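Local coordinates for putative sugar ABC transport system, substrate-binding protein (Bordetella parapertussis, PDB 5IX8) that probably binds a sugar as the solute-binding component of an ABC transport system, at residues 203-209 / 226-232; 182-188 / 210-215. All coordinates share one frame; numbering follows the deposited sequence. Where two conformers were deposited one is given.

Contact 1: 203-209 / 226-232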
loop_
_atom_site.group_PDB
_atom_site.type_symbol
_atom_site.label_atom_id
_atom_site.label_comp_id
_atom_site.label_asym_id
_atom_site.label_seq_id
_atom_site.Cartn_x
_atom_site.Cartn_y
_atom_site.Cartn_z
ATOM N N TYR A 203 -10.072 0.723 21.281
ATOM C CA TYR A 203 -9.207 0.855 20.125
ATOM C C TYR A 203 -9.968 0.363 18.920
ATOM O O TYR A 203 -10.858 -0.478 19.049
ATOM C CB TYR A 203 -7.961 0.002 20.251
ATOM C CG TYR A 203 -7.089 0.393 21.396
ATOM C CD1 TYR A 203 -6.165 1.408 21.254
ATOM C CD2 TYR A 203 -7.167 -0.258 22.621
ATOM C CE1 TYR A 203 -5.332 1.782 22.314
ATOM C CE2 TYR A 203 -6.330 0.097 23.691
ATOM C CZ TYR A 203 -5.416 1.119 23.522
ATOM O OH TYR A 203 -4.579 1.495 24.549
ATOM N N VAL A 204 -9.574 0.857 17.742
ATOM C CA VAL A 204 -10.074 0.348 16.465
ATOM C C VAL A 204 -8.873 0.148 15.556
ATOM O O VAL A 204 -8.047 1.058 15.397
ATOM C CB VAL A 204 -11.089 1.296 15.791
ATOM C CG1 VAL A 204 -11.575 0.697 14.439
ATOM C CG2 VAL A 204 -12.278 1.579 16.713
ATOM N N PHE A 205 -8.759 -1.037 14.977
ATOM C CA PHE A 205 -7.705 -1.317 14.013
ATOM C C PHE A 205 -8.277 -1.245 12.610
ATOM O O PHE A 205 -9.330 -1.824 12.351
ATOM C CB PHE A 205 -7.108 -2.700 14.251
ATOM C CG PHE A 205 -6.220 -3.151 13.146
ATOM C CD1 PHE A 205 -4.883 -2.763 13.119
ATOM C CD2 PHE A 205 -6.723 -3.942 12.128
ATOM C CE1 PHE A 205 -4.033 -3.184 12.101
ATOM C CE2 PHE A 205 -5.904 -4.343 11.092
ATOM C CZ PHE A 205 -4.537 -3.964 11.078
ATOM N N THR A 206 -7.575 -0.562 11.705
ATOM C CA THR A 206 -7.919 -0.490 10.287
ATOM C C THR A 206 -6.638 -0.636 9.481
ATOM O O THR A 206 -5.560 -0.201 9.934
ATOM C CB THR A 206 -8.578 0.856 9.892
ATOM O OG1 THR A 206 -7.595 1.908 9.972
ATOM C CG2 THR A 206 -9.807 1.195 10.772
ATOM N N PRO A 207 -6.722 -1.180 8.262
ATOM C CA PRO A 207 -5.497 -1.394 7.490
ATOM C C PRO A 207 -5.132 -0.284 6.538
ATOM O O PRO A 207 -4.013 -0.343 6.014
ATOM C CB PRO A 207 -5.818 -2.679 6.706
ATOM C CG PRO A 207 -7.340 -2.501 6.370
ATOM C CD PRO A 207 -7.841 -1.986 7.737
ATOM N N VAL A 208 -6.020 0.689 6.266
ATOM C CA VAL A 208 -5.788 1.678 5.209
ATOM C C VAL A 208 -6.438 3.000 5.570
ATOM O O VAL A 208 -7.415 3.055 6.328
ATOM C CB VAL A 208 -6.327 1.235 3.825
ATOM C CG1 VAL A 208 -5.734 -0.051 3.392
ATOM C CG2 VAL A 208 -7.860 1.122 3.853
ATOM N N THR A 209 -5.892 4.072 4.983
ATOM C CA THR A 209 -6.293 5.458 5.201
ATOM C C THR A 209 -7.794 5.670 5.327
ATOM O O THR A 209 -8.275 6.202 6.328
ATOM C CB THR A 209 -5.786 6.340 4.050
ATOM O OG1 THR A 209 -4.422 6.042 3.751
ATOM C CG2 THR A 209 -5.935 7.798 4.426
ATOM N N VAL A 226 -12.245 6.252 21.450
ATOM C CA VAL A 226 -11.377 5.167 21.009
ATOM C C VAL A 226 -10.183 5.749 20.274
ATOM O O VAL A 226 -10.274 6.812 19.640
ATOM C CB VAL A 226 -12.127 4.156 20.124
ATOM C CG1 VAL A 226 -13.193 3.416 20.940
ATOM C CG2 VAL A 226 -12.748 4.847 18.888
ATOM N N LYS A 227 -9.069 5.019 20.331
ATOM C CA LYS A 227 -7.861 5.363 19.593
ATOM C C LYS A 227 -7.797 4.477 18.367
ATOM O O LYS A 227 -8.004 3.264 18.469
ATOM C CB LYS A 227 -6.600 5.171 20.440
ATOM C CG LYS A 227 -6.584 6.057 21.664
ATOM C CD LYS A 227 -5.405 5.717 22.555
ATOM C CE LYS A 227 -5.266 6.774 23.628
ATOM N NZ LYS A 227 -5.129 8.109 22.950
ATOM N N VAL A 228 -7.492 5.073 17.222
ATOM C CA VAL A 228 -7.528 4.372 15.940
ATOM C C VAL A 228 -6.105 4.126 15.462
ATOM O O VAL A 228 -5.227 4.982 15.629
ATOM C CB VAL A 228 -8.354 5.162 14.902
ATOM C CG1 VAL A 228 -8.345 4.458 13.534
ATOM C CG2 VAL A 228 -9.778 5.341 15.434
ATOM N N LEU A 229 -5.872 2.925 14.934
ATOM C CA LEU A 229 -4.644 2.550 14.252
ATOM C C LEU A 229 -4.964 2.407 12.786
ATOM O O LEU A 229 -6.014 1.857 12.425
ATOM C CB LEU A 229 -4.096 1.218 14.776
ATOM C CG LEU A 229 -3.661 1.291 16.245
ATOM C CD1 LEU A 229 -4.743 0.802 17.156
ATOM C CD2 LEU A 229 -2.372 0.526 16.466
ATOM N N THR A 230 -4.056 2.876 11.941
ATOM C CA THR A 230 -4.305 2.790 10.518
ATOM C C THR A 230 -2.972 2.840 9.783
ATOM O O THR A 230 -1.898 2.746 10.387
ATOM C CB THR A 230 -5.262 3.915 10.103
ATOM O OG1 THR A 230 -5.764 3.685 8.776
ATOM C CG2 THR A 230 -4.559 5.252 10.157
ATOM N N SER A 231 -3.046 2.964 8.456
ATOM C CA SER A 231 -1.856 2.912 7.637
ATOM C C SER A 231 -2.002 3.882 6.479
ATOM O O SER A 231 -3.110 4.125 6.002
ATOM C CB SER A 231 -1.624 1.478 7.145
ATOM O OG SER A 231 -0.380 1.386 6.473
ATOM N N ALA A 232 -0.869 4.452 6.070
ATOM C CA ALA A 232 -0.705 5.334 4.917
ATOM C C ALA A 232 -1.147 6.760 5.229
ATOM O O ALA A 232 -2.343 7.047 5.328
ATOM C CB ALA A 232 -1.443 4.803 3.686
#
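Tyr203, Leu229 and Val204 bury the most surface where strands 203-205 and 227-231 run side by side in parallel, their axes 4.7 Å apart at closest approach. Val204 carries the central ladder through its backbone: its N donates to Lys227 O (3.0 Å), and its O receives Leu229 N at 2.9 Å in a nearly straight bond, 171° at the hydrogen. The side chains of Val204 and Val228 turn to one face of the sheet, under helix 209-221, and CG2 of Val204 meets CG2 of Val226 at 4.0 Å. On the other face stand Tyr203, Phe205 and Leu229, covered by helix 122-135. The Tyr203 ring lies alongside the Lys227 chain, its CD1 3.9 Å from Lys227 CB, while its hydroxyl bonds to Asp136. Leu229 CD1 lies 3.8 Å from Val204 O and more loosely beside the Tyr203 ring, and Phe205 CD1 is loosely beside Leu229 CB.

Beyond Phe205 side chains join the backbone in the bonding. Thr206 folds OG1 over its own backbone (chi1 69°), where it joins Thr206 N in donating to Leu229 O and accepts from Thr230 OG1 at 2.8 Å. Further on, Thr209 OG1 donates to Ala232 O (2.8 Å) at the first turn of helix 209-221. Strand 201-205, that helix and strand 227-231 form a beta-alpha-beta crossover, the repeating unit of the alpha/beta domains in periplasmic binding proteins.

Contact 2: 182-188 / 210-215; sequences MSLADGM and FLGIGA
Leu211 of helix 210-215 spans the loop before helix 184-188 and the first turn of that helix with its two methyls. From CB, CG swings anti to the carbonyl carbon (chi1 -71°) and arrives 3.8 Å from Met182 CA. There the chain forks: CD1 lies against the selenomethionine Met182, 3.9 Å from its CG, while CD2 slips under the first helical turn, 3.4 Å from Gly187 N, and also touches Ser183 O and Asp186 CB. Beside it, Phe210 sets CB 3.6 Å from Met182 O, and in one of its two conformers Leu184 lays CD2 against Phe210 CB and Ile213 CG2.

Further along, the helices, inclined at 45°, meet backbone to backbone. Gly187 C and Gly214 C are 3.7 Å apart, with no side chain between them at this point. Met188 CA adds a CA-H...O contact to Gly214 O.

Ser183 and Asp186 form a capping box, in which Asp186 N donates to Ser183 OG (2.9 Å) and Ser183 N to Asp186 OD2, an atom that also accepts from Glu181 N. These polar groups thus serve the start of helix 184-197, whereas its pairing with 210-215 depends on shape fit and apolar packing rather than on hydrogen bonds between the segments.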
loop_
_atom_site.group_PDB
_atom_site.type_symbol
_atom_site.label_atom_id
_atom_site.label_comp_id
_atom_site.label_asym_id
_atom_site.label_seq_id
_atom_site.Cartn_x
_atom_site.Cartn_y
_atom_site.Cartn_z
HETATM N N MSE A 182 -13.259 -0.891 1.273
HETATM C CA MSE A 182 -12.290 -0.104 2.031
HETATM C C MSE A 182 -12.447 1.405 1.765
HETATM O O MSE A 182 -11.481 2.184 1.829
HETATM C CB MSE A 182 -10.861 -0.585 1.756
HETATM C CG MSE A 182 -10.716 -2.081 2.079
HETATM SE SE MSE A 182 -8.927 -2.736 2.162
HETATM C CE MSE A 182 -8.496 -2.336 0.325
ATOM N N SER A 183 -13.689 1.824 1.510
ATOM C CA SER A 183 -13.978 3.225 1.269
ATOM C C SER A 183 -14.177 3.986 2.580
ATOM O O SER A 183 -14.257 3.404 3.672
ATOM C CB SER A 183 -15.240 3.331 0.423
ATOM O OG SER A 183 -16.363 2.874 1.184
ATOM N N LEU A 184 -14.235 5.317 2.473
ATOM C CA LEU A 184 -14.641 6.121 3.623
ATOM C C LEU A 184 -15.975 5.646 4.161
ATOM O O LEU A 184 -16.162 5.501 5.377
ATOM C CB LEU A 184 -14.786 7.589 3.238
ATOM C CG LEU A 184 -13.510 8.310 2.880
ATOM C CD1 LEU A 184 -13.893 9.634 2.293
ATOM C CD2 LEU A 184 -12.721 8.481 4.152
ATOM N N ALA A 185 -16.937 5.453 3.259
ATOM C CA ALA A 185 -18.278 5.062 3.687
ATOM C C ALA A 185 -18.253 3.719 4.389
ATOM O O ALA A 185 -18.974 3.528 5.369
ATOM C CB ALA A 185 -19.230 5.014 2.491
ATOM N N ASP A 186 -17.426 2.782 3.914
ATOM C CA ASP A 186 -17.296 1.494 4.601
ATOM C C ASP A 186 -16.731 1.668 5.997
ATOM O O ASP A 186 -17.196 1.023 6.940
ATOM C CB ASP A 186 -16.356 0.552 3.848
ATOM C CG ASP A 186 -16.939 0.017 2.574
ATOM O OD1 ASP A 186 -18.187 -0.101 2.458
ATOM O OD2 ASP A 186 -16.113 -0.269 1.671
ATOM N N GLY A 187 -15.683 2.494 6.138
ATOM C CA GLY A 187 -15.091 2.681 7.446
ATOM C C GLY A 187 -16.090 3.251 8.426
ATOM O O GLY A 187 -16.180 2.801 9.584
HETATM N N MSE A 188 -16.884 4.216 7.966
HETATM C CA MSE A 188 -17.882 4.825 8.828
HETATM C C MSE A 188 -18.944 3.798 9.229
HETATM O O MSE A 188 -19.246 3.614 10.411
HETATM C CB MSE A 188 -18.525 6.013 8.107
HETATM C CG MSE A 188 -19.803 6.434 8.750
HETATM SE SE MSE A 188 -19.414 7.433 10.368
HETATM C CE MSE A 188 -19.681 8.947 9.286
ATOM N N PHE A 210 -8.554 5.310 4.296
ATOM C CA PHE A 210 -9.966 5.697 4.309
ATOM C C PHE A 210 -10.760 4.943 5.360
ATOM O O PHE A 210 -11.761 5.470 5.853
ATOM C CB PHE A 210 -10.619 5.466 2.949
ATOM C CG PHE A 210 -10.109 6.361 1.887
ATOM C CD1 PHE A 210 -9.444 7.538 2.214
ATOM C CD2 PHE A 210 -10.300 6.045 0.558
ATOM C CE1 PHE A 210 -8.967 8.390 1.200
ATOM C CE2 PHE A 210 -9.819 6.881 -0.444
ATOM C CZ PHE A 210 -9.171 8.056 -0.120
ATOM N N LEU A 211 -10.380 3.696 5.670
ATOM C CA LEU A 211 -11.063 3.000 6.763
ATOM C C LEU A 211 -10.733 3.664 8.092
ATOM O O LEU A 211 -11.614 3.833 8.933
ATOM C CB LEU A 211 -10.713 1.506 6.777
ATOM C CG LEU A 211 -11.311 0.672 5.642
ATOM C CD1 LEU A 211 -10.754 -0.752 5.715
ATOM C CD2 LEU A 211 -12.841 0.676 5.681
ATOM N N GLY A 212 -9.483 4.102 8.276
ATOM C CA GLY A 212 -9.148 4.860 9.475
ATOM C C GLY A 212 -9.914 6.174 9.593
ATOM O O GLY A 212 -10.382 6.525 10.675
ATOM N N ILE A 213 -10.013 6.940 8.496
ATOM C CA ILE A 213 -10.800 8.181 8.511
ATOM C C ILE A 213 -12.254 7.884 8.853
ATOM O O ILE A 213 -12.882 8.590 9.652
ATOM C CB ILE A 213 -10.710 8.914 7.153
ATOM C CG1 ILE A 213 -9.257 9.235 6.773
ATOM C CG2 ILE A 213 -11.606 10.214 7.141
ATOM C CD1 ILE A 213 -8.623 10.288 7.608
ATOM N N GLY A 214 -12.823 6.854 8.226
ATOM C CA GLY A 214 -14.210 6.525 8.517
ATOM C C GLY A 214 -14.388 6.109 9.965
ATOM O O GLY A 214 -15.388 6.457 10.605
ATOM N N ALA A 215 -13.412 5.365 10.504
ATOM C CA ALA A 215 -13.495 4.965 11.904
ATOM C C ALA A 215 -13.497 6.189 12.814
ATOM O O ALA A 215 -14.273 6.257 13.778
ATOM C CB ALA A 215 -12.342 4.016 12.260
#

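Contact 1 lies almost wholly buried in the sheet, whereas contact 2 is partly buried on its flank, where Leu184 is exposed. Their segments alternate along the chain: helix 184-197 leads into strand 201-205, and that strand into helix 209-221. This last helix is shared, its first residue, Thr209, belonging to contact 1 and the residues that follow to contact 2. Thr206 and Thr230 of contact 1 pack on Gly212, and Val208 reaches Met182 of contact 2. Their chemistry follows their place: backbone and threonine hydrogen bonds join the strands of 203-209 / 226-232, while 182-188 / 210-215 relies on leucine side chains and glycine-to-glycine proximity between helices.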